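Local structure of pyocin-S2 (Pseudomonas aeruginosa, 5ODW) at residues C[65-69]-C[167-171]; C[76-80]-C[109-113]. The protein kills sensitive bacteria by breaking down their chromosomal DNA and inhibiting lipid synthesis, this chain being its N-terminal part, probably the receptor-binding one. One frame throughout, in Å; residues are numbered along the deposited sequence.

Contact 1: C[65-69]-C[167-171]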
ATOM      1  N   HIS C  65     -43.199  10.994  11.200  1.00 51.79           N
ATOM      2  CA  HIS C  65     -43.390  10.958  12.647  1.00 52.67           C
ATOM      3  C   HIS C  65     -44.135  12.228  13.149  1.00 58.60           C
ATOM      4  O   HIS C  65     -45.058  12.112  13.947  1.00 59.45           O
ATOM      5  CB  HIS C  65     -42.027  10.744  13.368  1.00 53.41           C
ATOM      6  CG  HIS C  65     -42.001  11.087  14.836  1.00 57.49           C
ATOM      7  ND1 HIS C  65     -42.718  10.358  15.780  1.00 59.15           N
ATOM      8  CD2 HIS C  65     -41.321  12.065  15.474  1.00 59.89           C
ATOM      9  CE1 HIS C  65     -42.464  10.931  16.943  1.00 59.24           C
ATOM     10  NE2 HIS C  65     -41.626  11.958  16.811  1.00 60.19           N
ATOM     11  N   SER C  66     -43.687  13.435  12.731  1.00 55.33           N
ATOM     12  CA  SER C  66     -44.268  14.713  13.162  1.00 55.96           C
ATOM     13  C   SER C  66     -45.654  14.989  12.579  1.00 58.60           C
ATOM     14  O   SER C  66     -46.425  15.712  13.207  1.00 58.75           O
ATOM     15  CB  SER C  66     -43.318  15.879  12.899  1.00 60.15           C
ATOM     16  OG  SER C  66     -42.603  15.715  11.686  1.00 68.93           O
ATOM     17  N   GLU C  67     -45.979  14.417  11.398  1.00 53.76           N
ATOM     18  CA  GLU C  67     -47.302  14.565  10.777  1.00 54.44           C
ATOM     19  C   GLU C  67     -48.361  13.831  11.633  1.00 56.33           C
ATOM     20  O   GLU C  67     -49.521  14.252  11.721  1.00 57.18           O
ATOM     21  CB  GLU C  67     -47.285  14.019   9.327  1.00 56.15           C
ATOM     22  CG  GLU C  67     -48.589  14.180   8.538  1.00 72.34           C
ATOM     23  CD  GLU C  67     -48.639  13.711   7.093  1.00105.70           C
ATOM     24  OE1 GLU C  67     -47.624  13.171   6.592  1.00108.48           O
ATOM     25  OE2 GLU C  67     -49.704  13.895   6.455  1.00 98.52           O
ATOM     26  N   LEU C  68     -47.912  12.735  12.272  1.00 49.74           N
ATOM     27  CA  LEU C  68     -48.665  11.813  13.109  1.00 47.78           C
ATOM     28  C   LEU C  68     -48.809  12.321  14.554  1.00 50.91           C
ATOM     29  O   LEU C  68     -49.899  12.210  15.117  1.00 50.43           O
ATOM     30  CB  LEU C  68     -47.994  10.438  13.019  1.00 46.34           C
ATOM     31  CG  LEU C  68     -48.653   9.257  13.686  1.00 50.94           C
ATOM     32  CD1 LEU C  68     -49.986   8.897  13.037  1.00 51.02           C
ATOM     33  CD2 LEU C  68     -47.721   8.074  13.660  1.00 53.54           C
ATOM     34  N   LYS C  69     -47.759  12.914  15.110  1.00 46.45           N
ATOM     35  CA  LYS C  69     -47.845  13.520  16.435  1.00 46.19           C
ATOM     36  C   LYS C  69     -48.795  14.730  16.392  1.00 51.17           C
ATOM     37  O   LYS C  69     -49.575  14.953  17.312  1.00 50.76           O
ATOM     38  CB  LYS C  69     -46.467  13.917  16.956  1.00 47.90           C
ATOM     39  CG  LYS C  69     -46.335  13.763  18.461  1.00 58.24           C
ATOM     40  CD  LYS C  69     -44.907  13.967  18.939  1.00 68.13           C
ATOM     41  CE  LYS C  69     -44.536  15.440  18.983  1.00 72.26           C
ATOM     42  NZ  LYS C  69     -43.253  15.664  19.703  1.00 71.36           N
ATOM     43  N   TYR C 167     -39.398   6.111  16.837  1.00 39.93           N
ATOM     44  CA  TYR C 167     -40.538   6.955  16.545  1.00 40.81           C
ATOM     45  C   TYR C 167     -41.845   6.217  16.825  1.00 48.13           C
ATOM     46  O   TYR C 167     -42.824   6.872  17.178  1.00 50.26           O
ATOM     47  CB  TYR C 167     -40.479   7.492  15.094  1.00 41.23           C
ATOM     48  CG  TYR C 167     -39.383   8.509  14.831  1.00 42.13           C
ATOM     49  CD1 TYR C 167     -38.986   9.408  15.817  1.00 45.18           C
ATOM     50  CD2 TYR C 167     -38.780   8.605  13.581  1.00 41.75           C
ATOM     51  CE1 TYR C 167     -37.976  10.340  15.584  1.00 46.27           C
ATOM     52  CE2 TYR C 167     -37.773   9.539  13.334  1.00 42.65           C
ATOM     53  CZ  TYR C 167     -37.375  10.402  14.341  1.00 49.17           C
ATOM     54  OH  TYR C 167     -36.389  11.321  14.126  1.00 48.88           O
ATOM     55  N   SER C 168     -41.874   4.865  16.680  1.00 44.15           N
ATOM     56  CA  SER C 168     -43.071   4.067  16.985  1.00 43.22           C
ATOM     57  C   SER C 168     -43.268   4.032  18.495  1.00 49.47           C
ATOM     58  O   SER C 168     -44.397   4.162  18.953  1.00 51.45           O
ATOM     59  CB  SER C 168     -42.969   2.655  16.421  1.00 43.20           C
ATOM     60  OG  SER C 168     -43.148   2.695  15.016  1.00 45.00           O
ATOM     61  N   ALA C 169     -42.171   3.946  19.265  1.00 45.19           N
ATOM     62  CA  ALA C 169     -42.204   3.959  20.725  1.00 46.04           C
ATOM     63  C   ALA C 169     -42.648   5.312  21.259  1.00 49.34           C
ATOM     64  O   ALA C 169     -43.299   5.353  22.291  1.00 50.78           O
ATOM     65  CB  ALA C 169     -40.836   3.606  21.287  1.00 47.76           C
ATOM     66  N   ASP C 170     -42.310   6.410  20.573  1.00 44.88           N
ATOM     67  CA  ASP C 170     -42.736   7.743  20.999  1.00 45.63           C
ATOM     68  C   ASP C 170     -44.278   7.866  20.866  1.00 47.67           C
ATOM     69  O   ASP C 170     -44.962   8.257  21.819  1.00 47.41           O
ATOM     70  CB  ASP C 170     -41.990   8.842  20.197  1.00 47.75           C
ATOM     71  CG  ASP C 170     -42.187  10.257  20.742  1.00 64.09           C
ATOM     72  OD1 ASP C 170     -41.884  10.487  21.941  1.00 65.11           O
ATOM     73  OD2 ASP C 170     -42.625  11.140  19.965  1.00 73.60           O
ATOM     74  N   ILE C 171     -44.799   7.473  19.693  1.00 42.97           N
ATOM     75  CA  ILE C 171     -46.213   7.456  19.329  1.00 42.96           C
ATOM     76  C   ILE C 171     -47.017   6.541  20.291  1.00 48.37           C
ATOM     77  O   ILE C 171     -47.948   7.026  20.935  1.00 48.70           O
ATOM     78  CB  ILE C 171     -46.378   7.083  17.814  1.00 44.89           C
ATOM     79  CG1 ILE C 171     -45.696   8.114  16.856  1.00 44.58           C
ATOM     80  CG2 ILE C 171     -47.837   6.839  17.430  1.00 45.31           C
ATOM     81  CD1 ILE C 171     -46.079   9.628  17.006  1.00 50.62           C
TER

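Contact 2: C[76-80]-C[109-113]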
ATOM      1  N   THR C  76     -55.837   8.224  16.593  1.00 43.12           N
ATOM      2  CA  THR C  76     -56.103   7.127  17.516  1.00 42.31           C
ATOM      3  C   THR C  76     -57.629   6.984  17.771  1.00 47.03           C
ATOM      4  O   THR C  76     -58.127   5.852  17.788  1.00 46.09           O
ATOM      5  CB  THR C  76     -55.220   7.228  18.757  1.00 47.70           C
ATOM      6  OG1 THR C  76     -55.109   5.939  19.358  1.00 44.42           O
ATOM      7  CG2 THR C  76     -55.693   8.253  19.746  1.00 47.99           C
ATOM      8  N   LEU C  77     -58.383   8.109  17.852  1.00 44.05           N
ATOM      9  CA  LEU C  77     -59.836   8.009  18.005  1.00 43.03           C
ATOM     10  C   LEU C  77     -60.490   7.432  16.732  1.00 46.55           C
ATOM     11  O   LEU C  77     -61.520   6.763  16.835  1.00 46.74           O
ATOM     12  CB  LEU C  77     -60.500   9.310  18.489  1.00 43.03           C
ATOM     13  CG  LEU C  77     -60.135   9.794  19.920  1.00 47.01           C
ATOM     14  CD1 LEU C  77     -60.799  11.118  20.224  1.00 47.49           C
ATOM     15  CD2 LEU C  77     -60.486   8.763  21.018  1.00 46.66           C
ATOM     16  N   LYS C  78     -59.833   7.600  15.567  1.00 42.41           N
ATOM     17  CA  LYS C  78     -60.271   7.010  14.303  1.00 42.98           C
ATOM     18  C   LYS C  78     -59.983   5.474  14.320  1.00 46.19           C
ATOM     19  O   LYS C  78     -60.750   4.703  13.720  1.00 45.77           O
ATOM     20  CB  LYS C  78     -59.589   7.693  13.101  1.00 46.44           C
ATOM     21  CG  LYS C  78     -60.277   7.458  11.753  1.00 68.30           C
ATOM     22  CD  LYS C  78     -59.288   7.671  10.594  1.00 82.90           C
ATOM     23  CE  LYS C  78     -59.704   6.978   9.314  1.00 91.61           C
ATOM     24  NZ  LYS C  78     -58.651   7.064   8.266  1.00 92.32           N
ATOM     25  N   GLU C  79     -58.890   5.037  15.013  1.00 41.63           N
ATOM     26  CA  GLU C  79     -58.548   3.607  15.146  1.00 41.24           C
ATOM     27  C   GLU C  79     -59.648   2.944  15.976  1.00 46.89           C
ATOM     28  O   GLU C  79     -60.170   1.882  15.604  1.00 46.74           O
ATOM     29  CB  GLU C  79     -57.202   3.409  15.864  1.00 41.73           C
ATOM     30  CG  GLU C  79     -55.964   3.542  15.000  1.00 47.56           C
ATOM     31  CD  GLU C  79     -54.680   3.143  15.707  1.00 58.05           C
ATOM     32  OE1 GLU C  79     -54.728   2.215  16.549  1.00 50.30           O
ATOM     33  OE2 GLU C  79     -53.619   3.735  15.398  1.00 41.05           O
ATOM     34  N   VAL C  80     -60.005   3.623  17.102  1.00 42.98           N
ATOM     35  CA  VAL C  80     -61.047   3.257  18.055  1.00 41.87           C
ATOM     36  C   VAL C  80     -62.366   3.136  17.287  1.00 44.73           C
ATOM     37  O   VAL C  80     -63.050   2.123  17.424  1.00 44.35           O
ATOM     38  CB  VAL C  80     -61.104   4.297  19.224  1.00 45.27           C
ATOM     39  CG1 VAL C  80     -62.372   4.156  20.076  1.00 44.89           C
ATOM     40  CG2 VAL C  80     -59.862   4.200  20.102  1.00 44.82           C
ATOM     41  N   LEU C 109     -57.217  -2.170  22.969  1.00 41.86           N
ATOM     42  CA  LEU C 109     -56.315  -1.404  22.107  1.00 41.51           C
ATOM     43  C   LEU C 109     -55.128  -0.915  22.913  1.00 49.58           C
ATOM     44  O   LEU C 109     -53.998  -1.071  22.462  1.00 49.42           O
ATOM     45  CB  LEU C 109     -57.025  -0.225  21.425  1.00 40.07           C
ATOM     46  CG  LEU C 109     -56.250   0.462  20.289  1.00 43.19           C
ATOM     47  CD1 LEU C 109     -55.964  -0.496  19.127  1.00 42.02           C
ATOM     48  CD2 LEU C 109     -56.989   1.698  19.800  1.00 45.49           C
ATOM     49  N   MET C 110     -55.392  -0.368  24.120  1.00 48.51           N
ATOM     50  CA  MET C 110     -54.397   0.123  25.063  1.00 49.62           C
ATOM     51  C   MET C 110     -53.391  -0.979  25.386  1.00 55.37           C
ATOM     52  O   MET C 110     -52.186  -0.745  25.257  1.00 55.37           O
ATOM     53  CB  MET C 110     -55.088   0.595  26.350  1.00 52.95           C
ATOM     54  CG  MET C 110     -54.342   1.692  27.075  1.00 57.67           C
ATOM     55  SD  MET C 110     -54.778   1.828  28.831  1.00 63.58           S
ATOM     56  CE  MET C 110     -56.446   2.477  28.725  1.00 59.02           C
ATOM     57  N   ASP C 111     -53.883  -2.160  25.738  1.00 53.55           N
ATOM     58  CA  ASP C 111     -53.028  -3.291  26.065  1.00 55.16           C
ATOM     59  C   ASP C 111     -52.177  -3.733  24.878  1.00 57.57           C
ATOM     60  O   ASP C 111     -51.015  -4.090  25.043  1.00 56.83           O
ATOM     61  CB  ASP C 111     -53.866  -4.460  26.584  1.00 58.47           C
ATOM     62  CG  ASP C 111     -54.412  -4.211  27.974  1.00 71.59           C
ATOM     63  OD1 ASP C 111     -54.096  -3.159  28.560  1.00 72.06           O
ATOM     64  OD2 ASP C 111     -55.155  -5.071  28.484  1.00 79.43           O
ATOM     65  N   ALA C 112     -52.762  -3.723  23.685  1.00 52.13           N
ATOM     66  CA  ALA C 112     -52.043  -4.119  22.479  1.00 51.01           C
ATOM     67  C   ALA C 112     -50.873  -3.179  22.239  1.00 52.32           C
ATOM     68  O   ALA C 112     -49.784  -3.595  21.861  1.00 51.69           O
ATOM     69  CB  ALA C 112     -52.980  -4.112  21.285  1.00 50.88           C
ATOM     70  N   LYS C 113     -51.125  -1.898  22.458  1.00 47.07           N
ATOM     71  CA  LYS C 113     -50.120  -0.842  22.311  1.00 46.06           C
ATOM     72  C   LYS C 113     -49.079  -0.924  23.409  1.00 52.14           C
ATOM     73  O   LYS C 113     -47.893  -0.673  23.165  1.00 51.45           O
ATOM     74  CB  LYS C 113     -50.778   0.545  22.253  1.00 46.04           C
ATOM     75  CG  LYS C 113     -51.580   0.711  20.977  1.00 42.57           C
ATOM     76  CD  LYS C 113     -51.994   2.123  20.669  1.00 47.40           C
ATOM     77  CE  LYS C 113     -52.716   2.176  19.341  1.00 53.70           C
ATOM     78  NZ  LYS C 113     -51.843   1.731  18.221  1.00 60.24           N
TER

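Contact 1: C[65-69]-C[167-171]
The imidazole of His65 lies across one face of the phenol ring of Tyr167 in an offset stack, the centroids 4.3 Å apart and the planes inclined by only 11°. The setting is a parallel helix pair in an elongated helical domain: helix 47-70 runs beside helix 153-204, the local axes 10.7 Å apart. Tyr167 CD1 sits over the middle of the imidazole, while His65 CB packs on the same phenol near its rim, adding a CH-pi contact. Asp170 OD2 stands at the imidazole edge, in its plane, nearest to His65 CE1 (3.0 Å); NE2 is 3.4 Å away at an angle too poor for a hydrogen bond. With CG anti to the backbone N (chi1 163°), the His65 ring is carried across to the other helix. Tyr167 OH, beyond the stack, is hydrogen-bonded to Asp62 OD1, which anchors the far end of the phenol to the same helix that carries His65. Lys69 passes Asp170 obliquely, its NZ 4.6 Å from OD2, beyond salt-bridge range. Ile171 CD1 approaches the imidazole at a slant near ND1, and one turn on from the stack Ile171 CG1 rests 3.8 Å from Leu68 CD2.

Contact 2: C[76-80]-C[109-113]
Glu79 and Lys113 extend toward each other from two helices and join in a salt bridge, with Lys113 NZ giving a weak hydrogen bond of 3.4 Å to Glu79 OE1. The second carboxylate oxygen is farther off, OE2 lying 3.9 Å from NZ, so the ammonium group engages the carboxylate mainly through one oxygen. The lysine chain is extended as far as CE and turns only at its last bond (chi4 -61°), which leaves CE as well as NZ beside Glu79 OE1. This is a steep helix-helix crossing within the helical N-terminal domain: the N-to-C directions of the local axes of helices 72-86 and 96-121 differ by 121°, and the axes come no closer than 12.5 Å, a separation bridged by side chains. Beside the salt bridge Leu109 supplies an apolar flank. Its CD1 lies 3.9 Å from Glu79 OE1, and its CD2 meets Val80 CG2 at 3.8 Å. The polar groups also look to helix 153-204, where Gln175 touches both Glu79 and Lys113 and its OE1 is weakly hydrogen-bonded to Thr76 OG1. Main-chain groups are served within each helix: Val80 N bonds to Thr76 O and Lys113 N to Leu109 O, while Ala112 O also takes part in a hydrogen bond with Ser116 OG. On its other oxygen Glu79 has a neighbour of like charge, OE2 lying close to Glu75 OE2. All five residues that touch here are buried, and the bond between the two segments is long and weak for a buried charge pair, with Gln175 packed against both side chains. The ammonium of Lys113 probably offsets part of the repulsion between the two glutamates; even so, their proximity could raise the proton affinity of one of them.

From the N terminus the chain forms the two-stranded sheet of 12-14 and 24-26, then enters helix 47-70, whose end supplies the first half of contact 1. Helix 72-86 follows and pairs with helix 96-121 in contact 2, closing a loop of 28 residues. Only after helix 133-148 does helix 153-204 complete contact 1, which closes 97 residues and encloses the smaller loop entirely; the two do not cross. Their centres are 14 Å apart and they do not touch. Helix 153-204 nevertheless serves both, holding 167-171 and, farther along, Gln175 and Ile178 beside contact 2. Glu75 links them as well, touching Leu68 and lying near Glu79.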